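Local structure of aromatic amino acid aminotransferase I (Candida albicans WO-1, 6HNU) at residues Q8-T13 against E289-R294; Y130-V135 against V312-L317; F241-D246 against P281-L286; R150-K155 against P207-T212. The protein probably catalyses the pyridoxal-phosphate-dependent transfer of the amino group from aromatic L-amino acids to 2-oxoglutarate, giving the aromatic oxo-acid and L-glutamate. All blocks are in the same frame, centred on the assembly; numbering follows the deposited sequence.

Contact 1. Residues Q8-T13 against E289-R294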
# COMPACT_ATOMS: atom_id res chain seq x y z
N GLN B 8 21.38 -23.53 -7.31
CA GLN B 8 20.93 -22.53 -6.32
C GLN B 8 21.51 -21.16 -6.70
O GLN B 8 22.66 -21.12 -7.24
CB GLN B 8 21.37 -22.90 -4.90
CG GLN B 8 20.77 -24.20 -4.39
CD GLN B 8 19.30 -24.09 -4.13
OE1 GLN B 8 18.48 -24.71 -4.81
NE2 GLN B 8 18.95 -23.31 -3.12
N ALA B 9 20.78 -20.10 -6.38
CA ALA B 9 21.23 -18.69 -6.46
C ALA B 9 22.41 -18.48 -5.51
O ALA B 9 22.53 -19.22 -4.52
CB ALA B 9 20.10 -17.74 -6.12
N LYS B 10 23.24 -17.48 -5.79
CA LYS B 10 24.28 -17.04 -4.84
C LYS B 10 23.59 -16.56 -3.58
O LYS B 10 22.44 -16.11 -3.65
CB LYS B 10 25.15 -15.93 -5.43
CG LYS B 10 26.10 -16.42 -6.52
CD LYS B 10 27.23 -15.45 -6.81
CE LYS B 10 28.24 -16.00 -7.79
NZ LYS B 10 28.92 -17.20 -7.26
N ASP B 11 24.29 -16.68 -2.47
CA ASP B 11 23.91 -16.06 -1.19
C ASP B 11 24.19 -14.57 -1.30
O ASP B 11 25.36 -14.18 -1.34
CB ASP B 11 24.69 -16.68 -0.02
CG ASP B 11 24.16 -16.19 1.31
OD1 ASP B 11 23.77 -15.01 1.38
OD2 ASP B 11 24.14 -17.00 2.25
N LEU B 12 23.14 -13.74 -1.35
CA LEU B 12 23.33 -12.28 -1.49
C LEU B 12 22.83 -11.57 -0.24
O LEU B 12 22.54 -10.36 -0.30
CB LEU B 12 22.60 -11.82 -2.76
CG LEU B 12 23.12 -12.43 -4.07
CD1 LEU B 12 22.35 -11.91 -5.27
CD2 LEU B 12 24.60 -12.14 -4.26
N THR B 13 22.73 -12.27 0.89
CA THR B 13 22.15 -11.64 2.10
C THR B 13 23.09 -10.51 2.55
O THR B 13 22.60 -9.54 3.10
CB THR B 13 21.71 -12.67 3.15
OG1 THR B 13 22.86 -13.42 3.47
CG2 THR B 13 20.58 -13.57 2.69
N GLU B 289 22.69 -16.23 -11.30
CA GLU B 289 23.22 -15.99 -9.93
C GLU B 289 22.10 -15.57 -8.94
O GLU B 289 22.38 -15.58 -7.72
CB GLU B 289 24.33 -14.94 -9.93
CG GLU B 289 25.52 -15.31 -10.81
CD GLU B 289 26.80 -14.55 -10.51
OE1 GLU B 289 26.76 -13.56 -9.78
OE2 GLU B 289 27.85 -14.99 -11.00
N GLY B 290 20.89 -15.23 -9.39
CA GLY B 290 19.83 -14.77 -8.46
C GLY B 290 20.07 -13.35 -7.93
O GLY B 290 19.61 -13.05 -6.84
N ARG B 291 20.72 -12.48 -8.70
CA ARG B 291 20.99 -11.09 -8.26
C ARG B 291 20.02 -10.13 -8.97
O ARG B 291 20.29 -8.89 -8.97
CB ARG B 291 22.48 -10.80 -8.49
CG ARG B 291 22.90 -10.79 -9.96
CD ARG B 291 24.28 -10.23 -10.15
NE ARG B 291 25.27 -11.01 -9.40
CZ ARG B 291 25.77 -10.70 -8.20
NH1 ARG B 291 26.63 -11.53 -7.63
NH2 ARG B 291 25.45 -9.58 -7.60
N VAL B 292 18.97 -10.65 -9.61
CA VAL B 292 17.95 -9.77 -10.25
C VAL B 292 16.69 -9.77 -9.38
O VAL B 292 16.24 -10.86 -8.97
CB VAL B 292 17.65 -10.14 -11.71
CG1 VAL B 292 16.63 -9.21 -12.34
CG2 VAL B 292 18.90 -10.13 -12.54
N VAL B 293 16.11 -8.58 -9.17
CA VAL B 293 14.73 -8.43 -8.64
C VAL B 293 13.93 -7.74 -9.72
O VAL B 293 14.35 -6.66 -10.18
CB VAL B 293 14.70 -7.73 -7.28
CG1 VAL B 293 13.29 -7.70 -6.71
CG2 VAL B 293 15.63 -8.40 -6.30
N ARG B 294 12.83 -8.36 -10.11
CA ARG B 294 11.90 -7.80 -11.13
C ARG B 294 10.65 -7.25 -10.44
O ARG B 294 10.04 -7.93 -9.58
CB ARG B 294 11.56 -8.86 -12.17
CG ARG B 294 10.54 -8.41 -13.21
CD ARG B 294 10.18 -9.54 -14.16
NE ARG B 294 9.44 -9.09 -15.32
CZ ARG B 294 9.96 -8.69 -16.47
NH1 ARG B 294 11.26 -8.61 -16.62
NH2 ARG B 294 9.18 -8.30 -17.45
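Lys-10 and Glu-289 lie side by side here, their chains running the same way out from a single backbone bond: Lys-10 N donates to Glu-289 O over 2.8 Å, meeting that oxygen from above the carbonyl plane. In both residues CG stands beside the backbone N (chi1 -72° in Lys-10, -59° in Glu-289), and the two chains run alongside each other. The lysine lays its methylenes along the carboxylate, CE coming within 3.4 Å of Glu-289 OE2. A bend at chi4 leaves the ammonium short of a salt bridge, with Lys-10 NZ 4.5 Å from Glu-289 OE2. The carboxylate is committed elsewhere. Arg-291 takes it side-on with two nitrogens, and both NE and NH1 reach the same oxygen, Glu-289 OE1, each over 3.0 Å and in the plane of the guanidinium. The remaining nitrogen, NH2, has a salt bridge to Asp-240 and a hydrogen bond to Phe-241 O, so all three guanidinium nitrogens are engaged, which should hold its rotation. Leu-12 crosses the arginine chain at about a right angle, and its CD1 is pressed against Arg-291 CA and CB, 3.4 Å from each. Ala-9 sets its methyl against the turn, 3.8 Å from Gly-290 CA, where the backbone turns with positive phi. Plain packing away from the cofactor, the contact lays the N-terminal arm, as an irregular strap, over the turn that leads into strand 292-297 of the large mixed sheet characteristic of the PLP aminotransferase fold.

Contact 2. Residues Y130-V135 against V312-L317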
# COMPACT_ATOMS: atom_id res chain seq x y z
N TYR B 130 17.60 -20.35 -12.03
CA TYR B 130 18.04 -20.95 -10.74
C TYR B 130 16.81 -21.53 -10.05
O TYR B 130 15.65 -21.26 -10.46
CB TYR B 130 18.79 -19.94 -9.87
CG TYR B 130 17.98 -18.73 -9.48
CD1 TYR B 130 17.82 -17.65 -10.35
CD2 TYR B 130 17.35 -18.68 -8.26
CE1 TYR B 130 17.04 -16.57 -9.99
CE2 TYR B 130 16.59 -17.59 -7.87
CZ TYR B 130 16.44 -16.53 -8.74
OH TYR B 130 15.72 -15.45 -8.37
N GLU B 131 17.04 -22.33 -9.02
CA GLU B 131 16.03 -23.24 -8.46
C GLU B 131 15.16 -22.45 -7.46
O GLU B 131 13.92 -22.62 -7.52
CB GLU B 131 16.77 -24.43 -7.83
CG GLU B 131 15.86 -25.46 -7.20
CD GLU B 131 14.93 -26.14 -8.19
OE1 GLU B 131 15.30 -26.24 -9.40
OE2 GLU B 131 13.82 -26.53 -7.76
N ASN B 132 15.78 -21.65 -6.58
CA ASN B 132 15.16 -21.10 -5.34
C ASN B 132 14.64 -19.68 -5.62
O ASN B 132 15.00 -18.73 -4.91
CB ASN B 132 16.12 -21.14 -4.14
CG ASN B 132 17.50 -20.57 -4.39
OD1 ASN B 132 18.07 -20.69 -5.49
ND2 ASN B 132 18.06 -19.97 -3.35
N TRP B 133 13.78 -19.56 -6.62
CA TRP B 133 13.13 -18.28 -7.01
C TRP B 133 11.68 -18.32 -6.55
O TRP B 133 11.10 -19.44 -6.29
CB TRP B 133 13.23 -18.01 -8.52
CG TRP B 133 12.36 -18.88 -9.37
CD1 TRP B 133 12.66 -20.15 -9.76
CD2 TRP B 133 11.05 -18.59 -9.91
NE1 TRP B 133 11.65 -20.66 -10.53
CE2 TRP B 133 10.63 -19.74 -10.61
CE3 TRP B 133 10.20 -17.47 -9.89
CZ2 TRP B 133 9.42 -19.80 -11.31
CZ3 TRP B 133 8.99 -17.54 -10.55
CH2 TRP B 133 8.62 -18.68 -11.27
N ASP B 134 11.10 -17.15 -6.39
CA ASP B 134 9.69 -17.05 -5.98
C ASP B 134 9.10 -15.74 -6.48
O ASP B 134 9.83 -14.93 -7.09
CB ASP B 134 9.54 -17.20 -4.47
CG ASP B 134 8.25 -17.91 -4.07
OD1 ASP B 134 7.54 -18.46 -4.97
OD2 ASP B 134 7.96 -17.89 -2.89
N VAL B 135 7.80 -15.64 -6.28
CA VAL B 135 7.02 -14.40 -6.48
C VAL B 135 6.27 -14.10 -5.19
O VAL B 135 5.77 -15.03 -4.53
CB VAL B 135 6.08 -14.55 -7.68
CG1 VAL B 135 6.88 -14.80 -8.94
CG2 VAL B 135 5.10 -15.67 -7.47
N VAL B 312 9.58 -10.61 -8.40
CA VAL B 312 10.29 -11.87 -8.72
C VAL B 312 11.72 -11.75 -8.24
O VAL B 312 12.41 -10.77 -8.57
CB VAL B 312 10.23 -12.24 -10.20
CG1 VAL B 312 10.66 -13.68 -10.39
CG2 VAL B 312 8.85 -11.97 -10.80
N GLY B 313 12.18 -12.78 -7.54
CA GLY B 313 13.56 -12.83 -7.05
C GLY B 313 13.81 -14.04 -6.18
O GLY B 313 12.96 -14.95 -6.08
N GLN B 314 15.01 -14.10 -5.61
CA GLN B 314 15.39 -15.32 -4.87
C GLN B 314 14.64 -15.32 -3.53
O GLN B 314 14.33 -14.24 -3.00
CB GLN B 314 16.90 -15.50 -4.77
CG GLN B 314 17.65 -14.45 -4.01
CD GLN B 314 19.03 -14.99 -3.71
OE1 GLN B 314 19.18 -15.91 -2.90
NE2 GLN B 314 20.04 -14.51 -4.43
N LYS B 315 14.32 -16.51 -3.06
CA LYS B 315 13.47 -16.76 -1.86
C LYS B 315 13.94 -15.91 -0.70
O LYS B 315 13.10 -15.25 -0.09
CB LYS B 315 13.53 -18.23 -1.46
CG LYS B 315 12.21 -18.84 -1.06
CD LYS B 315 11.52 -19.46 -2.25
CE LYS B 315 11.98 -20.88 -2.53
NZ LYS B 315 11.24 -21.45 -3.68
N ASP B 316 15.21 -15.99 -0.34
CA ASP B 316 15.71 -15.33 0.88
C ASP B 316 15.66 -13.80 0.78
O ASP B 316 15.55 -13.19 1.86
CB ASP B 316 17.11 -15.79 1.25
CG ASP B 316 17.17 -17.25 1.65
OD1 ASP B 316 16.10 -17.81 2.04
OD2 ASP B 316 18.24 -17.81 1.49
N LEU B 317 15.72 -13.19 -0.39
CA LEU B 317 15.56 -11.71 -0.47
C LEU B 317 14.08 -11.36 -0.41
O LEU B 317 13.73 -10.42 0.32
CB LEU B 317 16.24 -11.15 -1.74
CG LEU B 317 17.73 -11.46 -1.92
CD1 LEU B 317 18.28 -10.82 -3.19
CD2 LEU B 317 18.56 -11.04 -0.71
O HOH W 1 11.41 -23.84 -5.80
O HOH W 2 20.68 -18.67 -2.57
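Strands 133-135 and 312-314 pair antiparallel, their axes 4.7 Å apart at closest, with Asp-134 and Gly-313 as the hydrogen-bonded pair and Trp-133 with Gln-314 and Val-135 with Val-312 as non-hydrogen-bonded pairs. Asp-134 N reaches Gly-313 O over 2.9 Å, and Gly-313 N returns a bond to Asp-134 O. Val-135 and Val-312 project on one face of the sheet, side by side, with CG1 of the first 3.9 Å from CG2 of the second. The other branch of Val-312, CG1, is anti to the backbone N (chi1 -166°) and meets Trp-133 at CE3, so the two branches of this valine touch different neighbours, CG2 Val-135 and CG1 the indole. This is the edge of the mixed sheet of the aminotransferase large domain: 133-138 is the outermost strand within the chain, and helix 112-126 packs on the Trp-133 and Val-312 side. Where the pairing ends, Lys-315 N, in the first turn of helix 315-327, donates to Asn-132 O over 3.0 Å. Tyr-130 comes in across Gln-314 at about a right angle, its CE2 3.8 Å from Gln-314 CB. Its OH lies 3.2 Å from Gln-314 N, at too poor an angle for a hydrogen bond. The amide of Gln-314 is held through NE2 by Gly-290 O and Lys-10 O. Bends at chi2 and chi3 fold Lys-315 back over the strand: CD rests 3.7 Å from Asp-134 CB, and NZ makes a weak bond to Trp-133 O. The aspartate's own salt bridge is with Lys-119.

Contact 3. Residues F241-D246 against P281-L286. With PLP (pyridoxal-5'-phosphate), chain I.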
# COMPACT_ATOMS: atom_id res chain seq x y z
N PHE B 241 26.67 -6.36 -7.57
CA PHE B 241 25.52 -5.50 -7.21
C PHE B 241 24.28 -6.16 -7.83
O PHE B 241 24.44 -6.99 -8.75
CB PHE B 241 25.74 -4.02 -7.57
CG PHE B 241 26.00 -3.72 -9.03
CD1 PHE B 241 24.96 -3.69 -9.96
CD2 PHE B 241 27.28 -3.45 -9.48
CE1 PHE B 241 25.23 -3.46 -11.30
CE2 PHE B 241 27.54 -3.17 -10.81
CZ PHE B 241 26.51 -3.16 -11.71
N LEU B 242 23.10 -5.84 -7.31
CA LEU B 242 21.83 -6.38 -7.85
C LEU B 242 21.38 -5.57 -9.06
O LEU B 242 21.80 -4.43 -9.27
CB LEU B 242 20.73 -6.35 -6.78
CG LEU B 242 21.09 -6.98 -5.44
CD1 LEU B 242 20.10 -6.58 -4.38
CD2 LEU B 242 21.19 -8.47 -5.55
N ILE B 243 20.45 -6.14 -9.82
CA ILE B 243 19.76 -5.36 -10.88
C ILE B 243 18.29 -5.35 -10.50
O ILE B 243 17.72 -6.44 -10.30
CB ILE B 243 20.01 -5.93 -12.29
CG1 ILE B 243 21.46 -5.79 -12.74
CG2 ILE B 243 19.04 -5.31 -13.29
CD1 ILE B 243 21.79 -6.61 -13.97
N ILE B 244 17.73 -4.15 -10.43
CA ILE B 244 16.29 -3.99 -10.16
C ILE B 244 15.70 -3.56 -11.49
O ILE B 244 15.99 -2.44 -11.92
CB ILE B 244 16.03 -2.96 -9.03
CG1 ILE B 244 16.88 -3.17 -7.78
CG2 ILE B 244 14.55 -2.88 -8.74
CD1 ILE B 244 16.78 -4.54 -7.09
N GLU B 245 14.90 -4.44 -12.07
CA GLU B 245 14.29 -4.21 -13.39
C GLU B 245 12.83 -3.87 -13.08
O GLU B 245 12.01 -4.73 -12.70
CB GLU B 245 14.55 -5.31 -14.45
CG GLU B 245 13.92 -6.69 -14.21
CD GLU B 245 14.14 -7.71 -15.32
OE1 GLU B 245 14.53 -7.31 -16.45
OE2 GLU B 245 13.77 -8.93 -15.11
N ASP B 246 12.54 -2.59 -13.23
CA ASP B 246 11.21 -2.02 -13.02
C ASP B 246 10.52 -2.04 -14.37
O ASP B 246 10.82 -1.20 -15.22
CB ASP B 246 11.32 -0.66 -12.36
CG ASP B 246 10.01 0.04 -12.15
OD1 ASP B 246 8.92 -0.60 -12.35
OD2 ASP B 246 10.09 1.24 -11.78
N PRO B 281 14.67 -11.01 -23.99
CA PRO B 281 14.98 -11.63 -22.70
C PRO B 281 15.00 -10.61 -21.55
O PRO B 281 15.65 -9.57 -21.68
CB PRO B 281 16.39 -12.21 -22.90
CG PRO B 281 16.90 -11.45 -24.09
CD PRO B 281 15.69 -11.30 -25.00
N SER B 282 14.33 -10.94 -20.45
CA SER B 282 14.39 -10.18 -19.17
C SER B 282 15.76 -10.40 -18.51
O SER B 282 16.46 -11.40 -18.83
CB SER B 282 13.31 -10.63 -18.22
OG SER B 282 13.51 -12.02 -17.92
N PHE B 283 16.11 -9.52 -17.57
CA PHE B 283 17.27 -9.79 -16.69
C PHE B 283 16.97 -11.03 -15.84
O PHE B 283 17.93 -11.86 -15.63
CB PHE B 283 17.65 -8.59 -15.84
CG PHE B 283 18.38 -7.53 -16.61
CD1 PHE B 283 19.73 -7.69 -16.90
CD2 PHE B 283 17.70 -6.39 -17.04
CE1 PHE B 283 20.40 -6.70 -17.60
CE2 PHE B 283 18.38 -5.40 -17.71
CZ PHE B 283 19.74 -5.56 -17.99
N ILE B 284 15.71 -11.25 -15.40
CA ILE B 284 15.44 -12.52 -14.65
C ILE B 284 15.81 -13.72 -15.53
O ILE B 284 16.36 -14.69 -14.95
CB ILE B 284 13.96 -12.58 -14.24
CG1 ILE B 284 13.61 -11.60 -13.11
CG2 ILE B 284 13.52 -14.00 -13.90
CD1 ILE B 284 14.27 -11.92 -11.81
N SER B 285 15.47 -13.72 -16.81
CA SER B 285 15.77 -14.87 -17.72
C SER B 285 17.28 -15.11 -17.78
O SER B 285 17.68 -16.29 -17.96
CB SER B 285 15.17 -14.73 -19.09
OG SER B 285 15.91 -13.84 -19.92
N LEU B 286 18.11 -14.08 -17.57
CA LEU B 286 19.58 -14.18 -17.67
C LEU B 286 20.19 -14.54 -16.32
O LEU B 286 21.42 -14.69 -16.24
CB LEU B 286 20.15 -12.83 -18.13
CG LEU B 286 19.73 -12.39 -19.54
CD1 LEU B 286 20.35 -11.04 -19.91
CD2 LEU B 286 20.14 -13.43 -20.57
N1 PLP I . 7.73 2.41 -12.64
C2 PLP I . 7.91 3.14 -13.74
C2A PLP I . 9.27 3.25 -14.31
C3 PLP I . 6.84 3.79 -14.36
O3 PLP I . 7.10 4.58 -15.44
C4 PLP I . 5.56 3.69 -13.78
C4A PLP I . 4.43 4.39 -14.39
C5 PLP I . 5.38 2.89 -12.64
C6 PLP I . 6.50 2.30 -12.10
C5A PLP I . 4.05 2.79 -11.93
O4P PLP I . 3.73 1.41 -11.62
P PLP I . 2.51 0.97 -10.78
O1P PLP I . 2.60 -0.53 -10.91
O2P PLP I . 1.26 1.60 -11.45
O3P PLP I . 2.71 1.49 -9.35
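Strand 242-246 passes the start of the short, weakly bonded helix at about 283-286 without pairing with it; the nearest CA atoms, those of Glu-245 and Phe-283, are 7.1 Å apart. The strand is an inner, parallel member of the large-domain sheet of the PLP aminotransferase fold, and it ends at the cofactor. Glu-245 carries the polar part of the contact. Its chain, extended beyond CG, brings the carboxylate against the first N-H groups of the helix: Phe-283 N donates to Glu-245 OE1 over 2.9 Å and Ile-284 N to Glu-245 OE2 over 3.0 Å. Each donor lies well out of the carboxylate plane. Arg-294 makes a salt bridge to OE2 as well, so this buried charge is gripped by two backbone amides and a guanidinium, a setting that probably favours the ionised form. The helix start has its own N-cap, Ser-282, whose OG accepts from Ser-285 N at 2.8 Å and also bonds to His-126. Phe-283 keeps CG beside its backbone N (chi1 -75°), which directs the ring to Ile-243. There CG2 of the isoleucine sits over one face in a CH-pi contact, 4.2 Å from the ring centroid, while CD1 touches Phe-283 CD1. Glu-245 OE1 lies at the ring's edge. The next residue along the strand, Asp-246, points to the pyridoxal-5'-phosphate, where Asp-246 OD2 lies 2.8 Å from the pyridine nitrogen N1.

Contact 4. Residues R150-K155 against P207-T212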
# COMPACT_ATOMS: atom_id res chain seq x y z
N ARG B 150 14.03 0.20 0.69
CA ARG B 150 14.06 -0.06 2.16
C ARG B 150 14.76 -1.38 2.50
O ARG B 150 15.18 -1.50 3.67
CB ARG B 150 12.67 0.03 2.78
CG ARG B 150 12.04 1.40 2.63
CD ARG B 150 10.55 1.42 2.96
NE ARG B 150 10.37 1.51 4.39
CZ ARG B 150 9.19 1.58 5.02
NH1 ARG B 150 9.18 1.72 6.32
NH2 ARG B 150 8.05 1.51 4.35
N THR B 151 14.80 -2.33 1.58
CA THR B 151 15.36 -3.69 1.74
C THR B 151 16.87 -3.66 1.49
O THR B 151 17.58 -4.31 2.25
CB THR B 151 14.62 -4.66 0.82
OG1 THR B 151 13.25 -4.60 1.22
CG2 THR B 151 15.18 -6.06 0.84
N PHE B 152 17.36 -2.89 0.50
CA PHE B 152 18.78 -2.99 0.05
C PHE B 152 19.60 -1.73 0.38
O PHE B 152 20.80 -1.79 0.16
CB PHE B 152 18.83 -3.30 -1.43
CG PHE B 152 18.23 -4.63 -1.78
CD1 PHE B 152 18.78 -5.80 -1.31
CD2 PHE B 152 17.07 -4.70 -2.53
CE1 PHE B 152 18.24 -7.04 -1.64
CE2 PHE B 152 16.51 -5.93 -2.83
CZ PHE B 152 17.09 -7.09 -2.38
N CYS B 153 19.00 -0.68 0.89
CA CYS B 153 19.69 0.63 1.06
C CYS B 153 19.50 1.22 2.45
O CYS B 153 18.36 1.25 2.93
CB CYS B 153 19.17 1.63 0.03
SG CYS B 153 19.45 1.08 -1.67
N SER B 154 20.61 1.70 3.05
CA SER B 154 20.63 2.58 4.24
C SER B 154 20.91 4.00 3.73
O SER B 154 21.47 4.13 2.59
CB SER B 154 21.67 2.12 5.26
OG SER B 154 21.64 0.69 5.49
N LYS B 155 20.56 5.01 4.53
CA LYS B 155 20.86 6.43 4.24
C LYS B 155 22.35 6.58 3.93
O LYS B 155 23.17 5.94 4.61
CB LYS B 155 20.46 7.32 5.42
CG LYS B 155 20.79 8.79 5.18
CD LYS B 155 20.57 9.70 6.37
CE LYS B 155 21.44 10.95 6.27
NZ LYS B 155 21.13 11.93 7.34
N PRO B 207 28.00 0.50 -5.20
CA PRO B 207 26.57 0.74 -5.25
C PRO B 207 25.86 -0.58 -4.91
O PRO B 207 26.35 -1.61 -5.27
CB PRO B 207 26.27 1.16 -6.70
CG PRO B 207 27.61 1.26 -7.38
CD PRO B 207 28.62 0.53 -6.52
N LYS B 208 24.69 -0.49 -4.26
CA LYS B 208 23.90 -1.70 -3.89
C LYS B 208 23.28 -2.33 -5.12
O LYS B 208 23.19 -3.56 -5.17
CB LYS B 208 22.84 -1.32 -2.86
CG LYS B 208 23.40 -0.60 -1.65
CD LYS B 208 24.53 -1.33 -0.93
CE LYS B 208 24.17 -2.73 -0.46
NZ LYS B 208 23.24 -2.68 0.70
N PHE B 209 22.86 -1.53 -6.08
CA PHE B 209 22.22 -2.07 -7.29
C PHE B 209 22.14 -1.02 -8.40
O PHE B 209 22.37 0.21 -8.19
CB PHE B 209 20.84 -2.62 -6.91
CG PHE B 209 19.83 -1.65 -6.35
CD1 PHE B 209 19.22 -0.69 -7.16
CD2 PHE B 209 19.40 -1.77 -5.05
CE1 PHE B 209 18.28 0.17 -6.64
CE2 PHE B 209 18.43 -0.92 -4.54
CZ PHE B 209 17.86 0.04 -5.34
N LEU B 210 21.73 -1.52 -9.55
CA LEU B 210 21.34 -0.71 -10.72
C LEU B 210 19.83 -0.80 -10.89
O LEU B 210 19.29 -1.91 -10.83
CB LEU B 210 22.07 -1.21 -11.97
CG LEU B 210 21.47 -0.71 -13.29
CD1 LEU B 210 21.72 0.76 -13.50
CD2 LEU B 210 22.03 -1.50 -14.47
N TYR B 211 19.19 0.36 -11.00
CA TYR B 211 17.73 0.52 -11.23
C TYR B 211 17.57 0.80 -12.72
O TYR B 211 18.08 1.81 -13.18
CB TYR B 211 17.17 1.65 -10.35
CG TYR B 211 15.76 2.08 -10.68
CD1 TYR B 211 14.68 1.25 -10.44
CD2 TYR B 211 15.50 3.31 -11.28
CE1 TYR B 211 13.39 1.60 -10.77
CE2 TYR B 211 14.22 3.70 -11.62
CZ TYR B 211 13.16 2.83 -11.38
OH TYR B 211 11.91 3.20 -11.73
N THR B 212 16.87 -0.07 -13.44
CA THR B 212 16.69 0.02 -14.90
C THR B 212 15.22 -0.17 -15.26
O THR B 212 14.61 -1.18 -14.88
CB THR B 212 17.66 -0.91 -15.65
OG1 THR B 212 17.42 -0.76 -17.04
CG2 THR B 212 17.54 -2.38 -15.31
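This is a buried contact between a helix end and a strand segment, joining the C-terminal turn of helix 141-152 to Lys-208 and Phe-209, on the segment of strand 209-212, through one hydrogen bond and a small apolar patch. Lys-208 NZ donates to Phe-152 O over 2.7 Å, with the donor tilted 26° from the carbonyl plane. The lysine gets there by curling: chi2, chi3 and chi4 are all bent, which wraps the chain round the carbonyl oxygen and leaves Lys-208 CG only 3.4 Å from Phe-152 O. That oxygen lies at the C-terminal end of the helix, where the helix dipole would probably favour the ammonium, which has a second backbone partner in Leu-15 O. In the three-layered large domain of class I aminotransferases, helices flank a central sheet; here the helix lies against the side of strand 209-212 from which Phe-209 projects. With CG set between its backbone N and carbonyl carbon (chi1 62°), Phe-209 presents the edge of its ring to the helix. Phe-152 CB lies near the plane of that ring, 3.9 Å from Phe-209 CE2. The Phe-152 ring itself leads away from the strand, one face covered by Thr-151 CG2, and packs on Leu-242 and on Leu-317 and Tyr-321 of helix 315-327. Cys-153, the first residue beyond the helix, adds a sulfur-aromatic contact: SG approaches obliquely, 4.6 Å from the Phe-209 ring centroid, with Phe-209 CE2 its nearest ring atom at 3.6 Å.

Overall arrangement
All four contacts reach the same mixed sheet, where strands 133-138, 309-314, 292-297, 242-246 and 209-212 stand next to one another in that order. Contacts 1 and 2, with centres 7 Å apart, share the bond from Arg-294 N to Val-312 O at 2.9 Å. Contact 3 joins contact 1 through Val-293 N to Ile-243 O, also 2.9 Å, and contact 4 through Ile-244 N to Leu-210 O. Contacts 3 and 4 meet again at the cofactor, where Tyr-211 OH lies 2.7 Å from Asp-246 OD2; both residues line the pyridoxal-5'-phosphate pocket, to which Tyr-105 of the second subunit contributes. Contact 1 lies away from the cofactor pocket.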